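Local coordinates for glycosyl hydrolases family 31 family protein (PDB 6DRU) that hydrolyses xyloglucan oligosaccharides, releasing alpha-xylose from the glucose at their non-reducing end, at residues I389-I394 / D464-S469; M281-Y286 / E319-L324; A446-F451 / R478-I483. All blocks are in the same frame, centred on the assembly; numbering follows the deposited sequence.

Interaction 1 of 3, residues I389-I394 / D464-S469; sequences IKNFWI and DHVSLS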
loop_
_atom_site.group_PDB
_atom_site.type_symbol
_atom_site.label_atom_id
_atom_site.label_comp_id
_atom_site.label_asym_id
_atom_site.label_seq_id
_atom_site.Cartn_x
_atom_site.Cartn_y
_atom_site.Cartn_z
ATOM N N ILE A 389 -17.325 43.161 -13.330
ATOM C CA ILE A 389 -17.282 41.806 -13.865
ATOM C C ILE A 389 -17.806 40.892 -12.765
ATOM O O ILE A 389 -17.058 40.469 -11.881
ATOM C CB ILE A 389 -15.871 41.419 -14.317
ATOM C CG1 ILE A 389 -15.363 42.413 -15.361
ATOM C CG2 ILE A 389 -15.863 40.005 -14.885
ATOM C CD1 ILE A 389 -13.872 42.372 -15.569
ATOM N N LYS A 390 -19.099 40.573 -12.822
ATOM C CA LYS A 390 -19.767 39.855 -11.744
ATOM C C LYS A 390 -20.180 38.444 -12.135
ATOM O O LYS A 390 -20.912 37.792 -11.384
ATOM C CB LYS A 390 -20.983 40.651 -11.272
ATOM C CG LYS A 390 -20.690 42.126 -11.054
ATOM C CD LYS A 390 -21.900 42.869 -10.520
ATOM C CE LYS A 390 -21.477 44.035 -9.643
ATOM N NZ LYS A 390 -22.540 44.417 -8.670
ATOM N N ASN A 391 -19.724 37.953 -13.281
ATOM C CA ASN A 391 -19.917 36.567 -13.680
ATOM C C ASN A 391 -18.550 35.950 -13.926
ATOM O O ASN A 391 -17.639 36.626 -14.414
ATOM C CB ASN A 391 -20.794 36.472 -14.931
ATOM C CG ASN A 391 -22.136 37.159 -14.750
ATOM O OD1 ASN A 391 -23.090 36.564 -14.246
ATOM N ND2 ASN A 391 -22.213 38.423 -15.154
ATOM N N PHE A 392 -18.393 34.675 -13.578
ATOM C CA PHE A 392 -17.069 34.073 -13.522
ATOM C C PHE A 392 -17.017 32.772 -14.309
ATOM O O PHE A 392 -17.944 31.960 -14.260
ATOM C CB PHE A 392 -16.651 33.839 -12.074
ATOM C CG PHE A 392 -16.455 35.110 -11.305
ATOM C CD1 PHE A 392 -15.299 35.852 -11.462
ATOM C CD2 PHE A 392 -17.439 35.580 -10.451
ATOM C CE1 PHE A 392 -15.115 37.029 -10.766
ATOM C CE2 PHE A 392 -17.262 36.761 -9.752
ATOM C CZ PHE A 392 -16.097 37.486 -9.910
ATOM N N TRP A 393 -15.916 32.588 -15.029
ATOM C CA TRP A 393 -15.676 31.420 -15.869
ATOM C C TRP A 393 -14.628 30.560 -15.170
ATOM O O TRP A 393 -13.427 30.830 -15.262
ATOM C CB TRP A 393 -15.221 31.854 -17.260
ATOM C CG TRP A 393 -15.090 30.742 -18.249
ATOM C CD1 TRP A 393 -15.417 29.434 -18.061
ATOM C CD2 TRP A 393 -14.599 30.845 -19.591
ATOM N NE1 TRP A 393 -15.157 28.715 -19.199
ATOM C CE2 TRP A 393 -14.655 29.557 -20.155
ATOM C CE3 TRP A 393 -14.115 31.902 -20.368
ATOM C CZ2 TRP A 393 -14.247 29.295 -21.461
ATOM C CZ3 TRP A 393 -13.712 31.641 -21.666
ATOM C CH2 TRP A 393 -13.779 30.347 -22.198
ATOM N N ILE A 394 -15.087 29.532 -14.459
ATOM C CA ILE A 394 -14.200 28.670 -13.675
ATOM C C ILE A 394 -13.812 27.489 -14.558
ATOM O O ILE A 394 -14.449 26.435 -14.558
ATOM C CB ILE A 394 -14.835 28.244 -12.358
ATOM C CG1 ILE A 394 -16.338 28.014 -12.535
ATOM C CG2 ILE A 394 -14.550 29.296 -11.323
ATOM C CD1 ILE A 394 -17.038 27.517 -11.287
ATOM N N ASP A 464 -28.687 36.377 -9.444
ATOM C CA ASP A 464 -28.335 37.631 -10.097
ATOM C C ASP A 464 -27.204 37.454 -11.095
ATOM O O ASP A 464 -27.123 38.204 -12.074
ATOM C CB ASP A 464 -27.929 38.680 -9.057
ATOM C CG ASP A 464 -29.120 39.320 -8.375
ATOM O OD1 ASP A 464 -30.266 38.921 -8.673
ATOM O OD2 ASP A 464 -28.907 40.220 -7.535
ATOM N N HIS A 465 -26.334 36.473 -10.868
ATOM C CA HIS A 465 -25.186 36.222 -11.722
ATOM C C HIS A 465 -24.998 34.718 -11.858
ATOM O O HIS A 465 -25.568 33.927 -11.100
ATOM C CB HIS A 465 -23.928 36.891 -11.158
ATOM C CG HIS A 465 -24.155 38.296 -10.695
ATOM N ND1 HIS A 465 -24.194 39.369 -11.560
ATOM C CD2 HIS A 465 -24.379 38.801 -9.458
ATOM C CE1 HIS A 465 -24.420 40.476 -10.874
ATOM N NE2 HIS A 465 -24.535 40.159 -9.597
ATOM N N VAL A 466 -24.188 34.319 -12.838
ATOM C CA VAL A 466 -23.938 32.915 -13.130
ATOM C C VAL A 466 -22.438 32.665 -13.172
ATOM O O VAL A 466 -21.624 33.588 -13.200
ATOM C CB VAL A 466 -24.584 32.462 -14.456
ATOM C CG1 VAL A 466 -26.059 32.804 -14.481
ATOM C CG2 VAL A 466 -23.864 33.100 -15.632
ATOM N N SER A 467 -22.083 31.381 -13.171
ATOM C CA SER A 467 -20.716 30.937 -13.382
ATOM C C SER A 467 -20.707 29.888 -14.484
ATOM O O SER A 467 -21.683 29.158 -14.676
ATOM C CB SER A 467 -20.092 30.363 -12.103
ATOM O OG SER A 467 -20.647 29.099 -11.783
ATOM N N LEU A 468 -19.601 29.827 -15.218
ATOM C CA LEU A 468 -19.437 28.890 -16.324
ATOM C C LEU A 468 -18.398 27.856 -15.912
ATOM O O LEU A 468 -17.213 28.178 -15.774
ATOM C CB LEU A 468 -19.027 29.623 -17.601
ATOM C CG LEU A 468 -18.806 28.798 -18.870
ATOM C CD1 LEU A 468 -20.058 28.022 -19.245
ATOM C CD2 LEU A 468 -18.383 29.703 -20.012
ATOM N N SER A 469 -18.844 26.618 -15.714
ATOM C CA SER A 469 -17.992 25.536 -15.244
ATOM C C SER A 469 -17.916 24.432 -16.289
ATOM O O SER A 469 -18.860 24.211 -17.054
ATOM C CB SER A 469 -18.512 24.965 -13.917
ATOM O OG SER A 469 -17.883 23.735 -13.605
#

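Interaction 2 of 3, residues M281-Y286 / E319-L324; sequences MIVIDY and EMMASL. With XYS (alpha-D-xylopyranose), chain N; BGC (beta-D-glucopyranose), chain F.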
loop_
_atom_site.group_PDB
_atom_site.type_symbol
_atom_site.label_atom_id
_atom_site.label_comp_id
_atom_site.label_asym_id
_atom_site.label_seq_id
_atom_site.Cartn_x
_atom_site.Cartn_y
_atom_site.Cartn_z
ATOM N N MET A 281 -23.962 39.154 -22.899
ATOM C CA MET A 281 -22.812 38.941 -22.033
ATOM C C MET A 281 -21.550 38.846 -22.879
ATOM O O MET A 281 -21.539 38.181 -23.918
ATOM C CB MET A 281 -22.979 37.675 -21.182
ATOM C CG MET A 281 -22.185 37.700 -19.883
ATOM S SD MET A 281 -21.875 36.063 -19.198
ATOM C CE MET A 281 -23.499 35.615 -18.600
ATOM N N ILE A 282 -20.494 39.516 -22.421
ATOM C CA ILE A 282 -19.186 39.506 -23.067
ATOM C C ILE A 282 -18.227 38.750 -22.155
ATOM O O ILE A 282 -18.166 39.028 -20.950
ATOM C CB ILE A 282 -18.685 40.939 -23.318
ATOM C CG1 ILE A 282 -19.550 41.644 -24.370
ATOM C CG2 ILE A 282 -17.229 40.925 -23.757
ATOM C CD1 ILE A 282 -19.187 41.340 -25.793
ATOM N N VAL A 283 -17.478 37.802 -22.716
ATOM C CA VAL A 283 -16.632 36.904 -21.935
ATOM C C VAL A 283 -15.167 37.182 -22.247
ATOM O O VAL A 283 -14.784 37.298 -23.418
ATOM C CB VAL A 283 -16.978 35.431 -22.208
ATOM C CG1 VAL A 283 -16.198 34.523 -21.278
ATOM C CG2 VAL A 283 -18.472 35.199 -22.053
ATOM N N ILE A 284 -14.349 37.277 -21.199
ATOM C CA ILE A 284 -12.900 37.416 -21.309
ATOM C C ILE A 284 -12.267 36.086 -20.920
ATOM O O ILE A 284 -12.528 35.564 -19.830
ATOM C CB ILE A 284 -12.369 38.554 -20.419
ATOM C CG1 ILE A 284 -13.005 39.887 -20.817
ATOM C CG2 ILE A 284 -10.852 38.640 -20.511
ATOM C CD1 ILE A 284 -12.620 41.036 -19.910
ATOM N N ASP A 285 -11.430 35.545 -21.803
ATOM C CA ASP A 285 -10.894 34.201 -21.622
ATOM C C ASP A 285 -9.664 34.238 -20.711
ATOM O O ASP A 285 -9.400 35.221 -20.013
ATOM C CB ASP A 285 -10.589 33.575 -22.982
ATOM C CG ASP A 285 -10.557 32.055 -22.936
ATOM O OD1 ASP A 285 -10.596 31.489 -21.822
ATOM O OD2 ASP A 285 -10.487 31.428 -24.013
ATOM N N TYR A 286 -8.897 33.150 -20.711
ATOM C CA TYR A 286 -7.770 32.975 -19.804
ATOM C C TYR A 286 -6.544 33.735 -20.316
ATOM O O TYR A 286 -6.614 34.513 -21.272
ATOM C CB TYR A 286 -7.484 31.487 -19.598
ATOM C CG TYR A 286 -6.907 30.732 -20.786
ATOM C CD1 TYR A 286 -7.159 31.123 -22.097
ATOM C CD2 TYR A 286 -6.114 29.611 -20.587
ATOM C CE1 TYR A 286 -6.631 30.421 -23.168
ATOM C CE2 TYR A 286 -5.586 28.902 -21.649
ATOM C CZ TYR A 286 -5.844 29.311 -22.937
ATOM O OH TYR A 286 -5.315 28.606 -23.995
ATOM N N GLU A 319 -23.702 42.258 -19.566
ATOM C CA GLU A 319 -22.836 41.983 -18.434
ATOM C C GLU A 319 -21.527 41.372 -18.927
ATOM O O GLU A 319 -21.351 41.087 -20.113
ATOM C CB GLU A 319 -23.530 41.061 -17.435
ATOM C CG GLU A 319 -24.693 41.716 -16.706
ATOM C CD GLU A 319 -24.550 41.641 -15.197
ATOM O OE1 GLU A 319 -23.708 42.373 -14.636
ATOM O OE2 GLU A 319 -25.289 40.850 -14.570
ATOM N N MET A 320 -20.597 41.162 -18.000
ATOM C CA MET A 320 -19.276 40.662 -18.345
ATOM C C MET A 320 -18.939 39.424 -17.528
ATOM O O MET A 320 -19.427 39.240 -16.409
ATOM C CB MET A 320 -18.200 41.735 -18.131
ATOM C CG MET A 320 -18.380 42.964 -19.004
ATOM S SD MET A 320 -16.807 43.737 -19.425
ATOM C CE MET A 320 -16.044 42.435 -20.389
ATOM N N MET A 321 -18.096 38.573 -18.113
ATOM C CA MET A 321 -17.606 37.360 -17.473
ATOM C C MET A 321 -16.109 37.245 -17.715
ATOM O O MET A 321 -15.626 37.547 -18.810
ATOM C CB MET A 321 -18.324 36.110 -18.007
ATOM C CG MET A 321 -17.785 34.802 -17.452
ATOM S SD MET A 321 -18.706 33.351 -17.993
ATOM C CE MET A 321 -20.196 33.507 -17.010
ATOM N N ALA A 322 -15.378 36.809 -16.691
ATOM C CA ALA A 322 -13.933 36.664 -16.773
ATOM C C ALA A 322 -13.531 35.255 -16.358
ATOM O O ALA A 322 -14.244 34.573 -15.616
ATOM C CB ALA A 322 -13.213 37.697 -15.900
ATOM N N SER A 323 -12.366 34.833 -16.839
ATOM C CA SER A 323 -11.877 33.475 -16.653
ATOM C C SER A 323 -10.859 33.407 -15.522
ATOM O O SER A 323 -10.094 34.347 -15.288
ATOM C CB SER A 323 -11.242 32.950 -17.944
ATOM O OG SER A 323 -10.488 31.773 -17.706
ATOM N N LEU A 324 -10.858 32.275 -14.821
ATOM C CA LEU A 324 -9.858 32.003 -13.799
ATOM C C LEU A 324 -9.555 30.512 -13.787
ATOM O O LEU A 324 -10.455 29.686 -13.962
ATOM C CB LEU A 324 -10.319 32.464 -12.409
ATOM C CG LEU A 324 -11.555 31.799 -11.800
ATOM C CD1 LEU A 324 -11.357 31.564 -10.312
ATOM C CD2 LEU A 324 -12.788 32.651 -12.044
HETATM C C1 XYS N . -9.675 25.625 -21.950
HETATM C C2 XYS N . -11.154 25.890 -22.110
HETATM C C3 XYS N . -11.360 26.855 -23.256
HETATM C C4 XYS N . -10.511 28.089 -23.041
HETATM C C5 XYS N . -9.080 27.675 -22.779
HETATM O O1 XYS N . -9.164 25.085 -23.146
HETATM O O2 XYS N . -11.826 24.682 -22.373
HETATM O O3 XYS N . -12.718 27.223 -23.329
HETATM O O4 XYS N . -10.561 28.897 -24.193
HETATM O O5 XYS N . -9.017 26.833 -21.648
HETATM C C2 BGC F . -4.009 21.647 -24.677
HETATM C C3 BGC F . -4.634 21.283 -23.375
HETATM C C4 BGC F . -4.967 22.561 -22.583
HETATM C C5 BGC F . -5.751 23.515 -23.441
HETATM C C6 BGC F . -5.961 24.824 -22.691
HETATM C C1 BGC F . -4.948 22.578 -25.399
HETATM O O2 BGC F . -3.775 20.465 -25.474
HETATM O O3 BGC F . -3.755 20.495 -22.656
HETATM O O4 BGC F . -5.733 22.231 -21.447
HETATM O O5 BGC F . -5.050 23.785 -24.639
HETATM O O6 BGC F . -6.316 25.840 -23.604
HETATM O O HOH W 1 -10.858 29.718 -19.716
#

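Interaction 3 of 3, residues A446-F451 / R478-I483; sequences AIEEGF and RFCSMI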
loop_
_atom_site.group_PDB
_atom_site.type_symbol
_atom_site.label_atom_id
_atom_site.label_comp_id
_atom_site.label_asym_id
_atom_site.label_seq_id
_atom_site.Cartn_x
_atom_site.Cartn_y
_atom_site.Cartn_z
ATOM N N ALA A 446 -17.581 27.510 -4.313
ATOM C CA ALA A 446 -16.823 28.685 -3.895
ATOM C C ALA A 446 -17.444 29.974 -4.425
ATOM O O ALA A 446 -17.564 30.959 -3.688
ATOM C CB ALA A 446 -15.370 28.559 -4.352
ATOM N N ILE A 447 -17.857 29.985 -5.694
ATOM C CA ILE A 447 -18.469 31.190 -6.252
ATOM C C ILE A 447 -19.929 31.295 -5.842
ATOM O O ILE A 447 -20.445 32.404 -5.654
ATOM C CB ILE A 447 -18.311 31.233 -7.781
ATOM C CG1 ILE A 447 -16.838 31.293 -8.162
ATOM C CG2 ILE A 447 -19.026 32.428 -8.371
ATOM C CD1 ILE A 447 -16.295 29.967 -8.547
ATOM N N GLU A 448 -20.615 30.161 -5.686
ATOM C CA GLU A 448 -21.989 30.204 -5.199
ATOM C C GLU A 448 -22.051 30.869 -3.831
ATOM O O GLU A 448 -22.921 31.711 -3.578
ATOM C CB GLU A 448 -22.571 28.792 -5.140
ATOM C CG GLU A 448 -23.988 28.727 -4.588
ATOM C CD GLU A 448 -25.028 29.236 -5.571
ATOM O OE1 GLU A 448 -24.689 29.419 -6.760
ATOM O OE2 GLU A 448 -26.184 29.457 -5.153
ATOM N N GLU A 449 -21.123 30.510 -2.940
ATOM C CA GLU A 449 -21.060 31.154 -1.633
ATOM C C GLU A 449 -20.751 32.639 -1.770
ATOM O O GLU A 449 -21.306 33.467 -1.037
ATOM C CB GLU A 449 -20.011 30.464 -0.761
ATOM C CG GLU A 449 -20.374 29.043 -0.353
ATOM C CD GLU A 449 -19.212 28.299 0.284
ATOM O OE1 GLU A 449 -18.047 28.685 0.047
ATOM O OE2 GLU A 449 -19.469 27.321 1.020
ATOM N N GLY A 450 -19.875 32.997 -2.711
ATOM C CA GLY A 450 -19.561 34.403 -2.918
ATOM C C GLY A 450 -20.718 35.183 -3.510
ATOM O O GLY A 450 -21.010 36.301 -3.077
ATOM N N PHE A 451 -21.381 34.614 -4.520
ATOM C CA PHE A 451 -22.567 35.246 -5.088
ATOM C C PHE A 451 -23.622 35.486 -4.017
ATOM O O PHE A 451 -24.099 36.613 -3.836
ATOM C CB PHE A 451 -23.139 34.377 -6.209
ATOM C CG PHE A 451 -22.424 34.522 -7.524
ATOM C CD1 PHE A 451 -21.575 35.590 -7.757
ATOM C CD2 PHE A 451 -22.607 33.585 -8.529
ATOM C CE1 PHE A 451 -20.920 35.721 -8.969
ATOM C CE2 PHE A 451 -21.956 33.710 -9.742
ATOM C CZ PHE A 451 -21.112 34.780 -9.962
ATOM N N ARG A 478 -27.724 22.654 -8.222
ATOM C CA ARG A 478 -28.139 23.548 -7.150
ATOM C C ARG A 478 -27.458 24.908 -7.216
ATOM O O ARG A 478 -27.856 25.813 -6.474
ATOM C CB ARG A 478 -27.850 22.903 -5.795
ATOM C CG ARG A 478 -26.377 22.907 -5.422
ATOM C CD ARG A 478 -26.128 22.187 -4.108
ATOM N NE ARG A 478 -26.368 20.753 -4.222
ATOM C CZ ARG A 478 -26.202 19.887 -3.228
ATOM N NH1 ARG A 478 -25.795 20.308 -2.038
ATOM N NH2 ARG A 478 -26.444 18.597 -3.424
ATOM N N PHE A 479 -26.457 25.078 -8.074
ATOM C CA PHE A 479 -25.673 26.303 -8.132
ATOM C C PHE A 479 -26.123 27.188 -9.289
ATOM O O PHE A 479 -26.660 26.710 -10.291
ATOM C CB PHE A 479 -24.183 25.990 -8.293
ATOM C CG PHE A 479 -23.628 25.085 -7.231
ATOM C CD1 PHE A 479 -23.578 25.492 -5.909
ATOM C CD2 PHE A 479 -23.135 23.833 -7.560
ATOM C CE1 PHE A 479 -23.060 24.661 -4.933
ATOM C CE2 PHE A 479 -22.615 22.998 -6.588
ATOM C CZ PHE A 479 -22.577 23.414 -5.272
ATOM N N CYS A 480 -25.893 28.494 -9.137
ATOM C CA CYS A 480 -26.006 29.426 -10.254
ATOM C C CYS A 480 -24.870 29.166 -11.234
ATOM O O CYS A 480 -24.014 30.032 -11.441
ATOM C CB CYS A 480 -25.965 30.878 -9.768
ATOM S SG CYS A 480 -27.255 31.364 -8.589
ATOM N N SER A 481 -24.850 27.981 -11.841
ATOM C CA SER A 481 -23.703 27.535 -12.616
ATOM C C SER A 481 -24.183 26.701 -13.793
ATOM O O SER A 481 -25.066 25.853 -13.641
ATOM C CB SER A 481 -22.738 26.719 -11.747
ATOM O OG SER A 481 -21.577 26.355 -12.473
ATOM N N MET A 482 -23.595 26.946 -14.961
ATOM C CA MET A 482 -23.918 26.215 -16.178
ATOM C C MET A 482 -22.710 25.405 -16.631
ATOM O O MET A 482 -21.566 25.855 -16.512
ATOM C CB MET A 482 -24.370 27.164 -17.293
ATOM C CG MET A 482 -23.309 28.151 -17.749
ATOM S SD MET A 482 -23.876 29.239 -19.069
ATOM C CE MET A 482 -24.689 30.524 -18.123
ATOM N N ILE A 483 -22.970 24.206 -17.141
ATOM C CA ILE A 483 -21.928 23.295 -17.597
ATOM C C ILE A 483 -21.837 23.391 -19.112
ATOM O O ILE A 483 -22.860 23.512 -19.798
ATOM C CB ILE A 483 -22.238 21.849 -17.158
ATOM C CG1 ILE A 483 -22.436 21.770 -15.642
ATOM C CG2 ILE A 483 -21.127 20.904 -17.583
ATOM C CD1 ILE A 483 -21.209 22.104 -14.842
HETATM O O HOH W 2 -28.306 28.646 -5.971
HETATM O O HOH W 3 -23.069 30.518 -8.434
#

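Interaction 1 of 3, residues I389-I394 / D464-S469
With CG trans to the backbone nitrogen in both Trp393 and Leu468 (chi1 -174° and 180°), the indole and the leucyl branch leave neighbouring strands in the same direction and run side by side. Leu468 CD2 settles over one face of the five-membered ring, 3.5 Å from its centroid, in a CH-pi contact nearly over the centre of that ring and so off-centre on the indole as a whole. The edge of the indole is also engaged: Leu468 O lies in the ring plane, 3.2 Å from Trp393 CD1. The strands run parallel, and a bond of 2.9 Å from Leu468 N to Phe392 O lies between two weak ones, Phe392 N to Val466 O and Ile394 N to Leu468 O. Where the pairing begins, a side chain replaces a main-chain acceptor. Val466 N donates to Asn391 OD1 at 2.9 Å, nearly straight (168°) and in the carbonyl plane, while Asn391 ND2 is bonded to Met320 O on the next strand. Gripped at both ends, this buried amide is fixed in its rotation and ties together three chain segments. Beside it, Lys390 CB sits over one face of the His465 imidazole, 3.7 Å from the ring centroid, and the ring of Tyr385 meets the imidazole edge-to-face. On the face of the sheet opposite Trp393 and Leu468, Ile394 CD1 reaches Ser469 CB at 3.9 Å, and Phe392 and Ile394 press on helix 439-455. Ser467 OG, on that same face, is bonded to Ser481 OG of the following strand. Parallel neighbours with helices packed outside and the Trp393 side turned inward are the hallmark of a TIM barrel, and here the indole lines the xylose pocket, close to the active-site Asp395.

Interaction 2 of 3, residues M281-Y286 / E319-L324
Met281 and Met321 cross obliquely on one face of the parallel strand pair, Met281 SD resting 3.7 Å from Met321 CB, and Val283 lies alongside Met321 on the same face. On the other face of the sheet, Met320 bends back through its last two torsions, which swings its methyl CE against Ile284 CD1 at 3.7 Å and against Ile282 CG2. Three backbone bonds hold this closely packed half: Ile282 N to Glu319 O, Met321 N to Ile282 O, and Ile284 N to Met321 O at 2.7 Å. At the start of its strand Glu319 is partly exposed, its carboxylate leading away from the partner strand. At the other end the apolar filling gives way to water and sugar. A water donates a hydrogen bond to Asp285 OD1 at 2.8 Å and is also bonded to Ser323 OG, bridging the two side chains. The other carboxylate oxygen, Asp285 OD2, accepts from xylose O4 at 2.5 Å. Tyr286 turns one ring face to the same sugar, with xylose C5 lying 3.6 Å above the ring plane toward the rim, and its OH accepts from O6 of the glucose unit at 3.0 Å. Asp285 and Tyr286, just past strand 281-284, thus line one side of the xylose site; Arg470, Asp487 and His557 also bond to the sugar. The pair belongs to a beta-alpha-beta unit whose helix 305-316 covers Ile284 and Met320; strand 252-254 bonds to one flank of 281-284, and strand 391-394 to the far flank of 319-324, its Trp393 packing against Val283 and Asp285.

Interaction 3 of 3, residues A446-F451 / R478-I483
Glu448 reaches from its helix to Cys480, where OE1 accepts the backbone N-H at 2.8 Å. The bond is fairly straight (164°), although the donor meets the oxygen from above the carboxylate plane. CG trans to the backbone nitrogen (chi1 178°) sets Glu448 CG at the edge of the Phe479 ring, 3.5 Å from CD1, and the bend at chi2 turns the carboxylate to Cys480 N. A water widens the grip by linking Glu448 OE1 to Cys480 O. One turn along the helix, Phe451 makes a looser apolar contact with Cys480 CB.

In the next shell, Arg452 forms a salt bridge with Glu448 OE2, which would be expected to favour the charged carboxylate in this buried place. Phe479 is held edge-to-face by Trp441 of the same helix, and the Cys480 sulfur is tied to Cys463 by a disulfide. Cys480 is itself the centre of an inverse gamma turn, closed by a weak bond from Ser481 N to Phe479 O. The chain turns beside the glutamate and enters strand 481-484, so that outer helix 439-455 meets the N-terminal approach to a strand of the TIM barrel.

All three contacts are buried in the TIM-barrel domain, but they occupy different layers. Interactions 1 and 2 pair parallel strands of one sheet and adjoin directly, since strand 391-394 bonds to strand 319-328 through Trp393 N to Ala322 O and Leu324 N to Trp393 O. Interaction 2 passes from apolar packing to sugar-binding Asp285 and Tyr286, whereas in interaction 1 the packed indole itself touches the xylose. Interaction 3 instead joins a helix to the chain entering a strand, buries less surface, rests on a carboxylate-to-backbone bond and a water, and lies away from the pocket. It meets interaction 1 through strand 467-469, whose Ser467 bonds to Cys480 and Met482; interactions 2 and 3 do not touch.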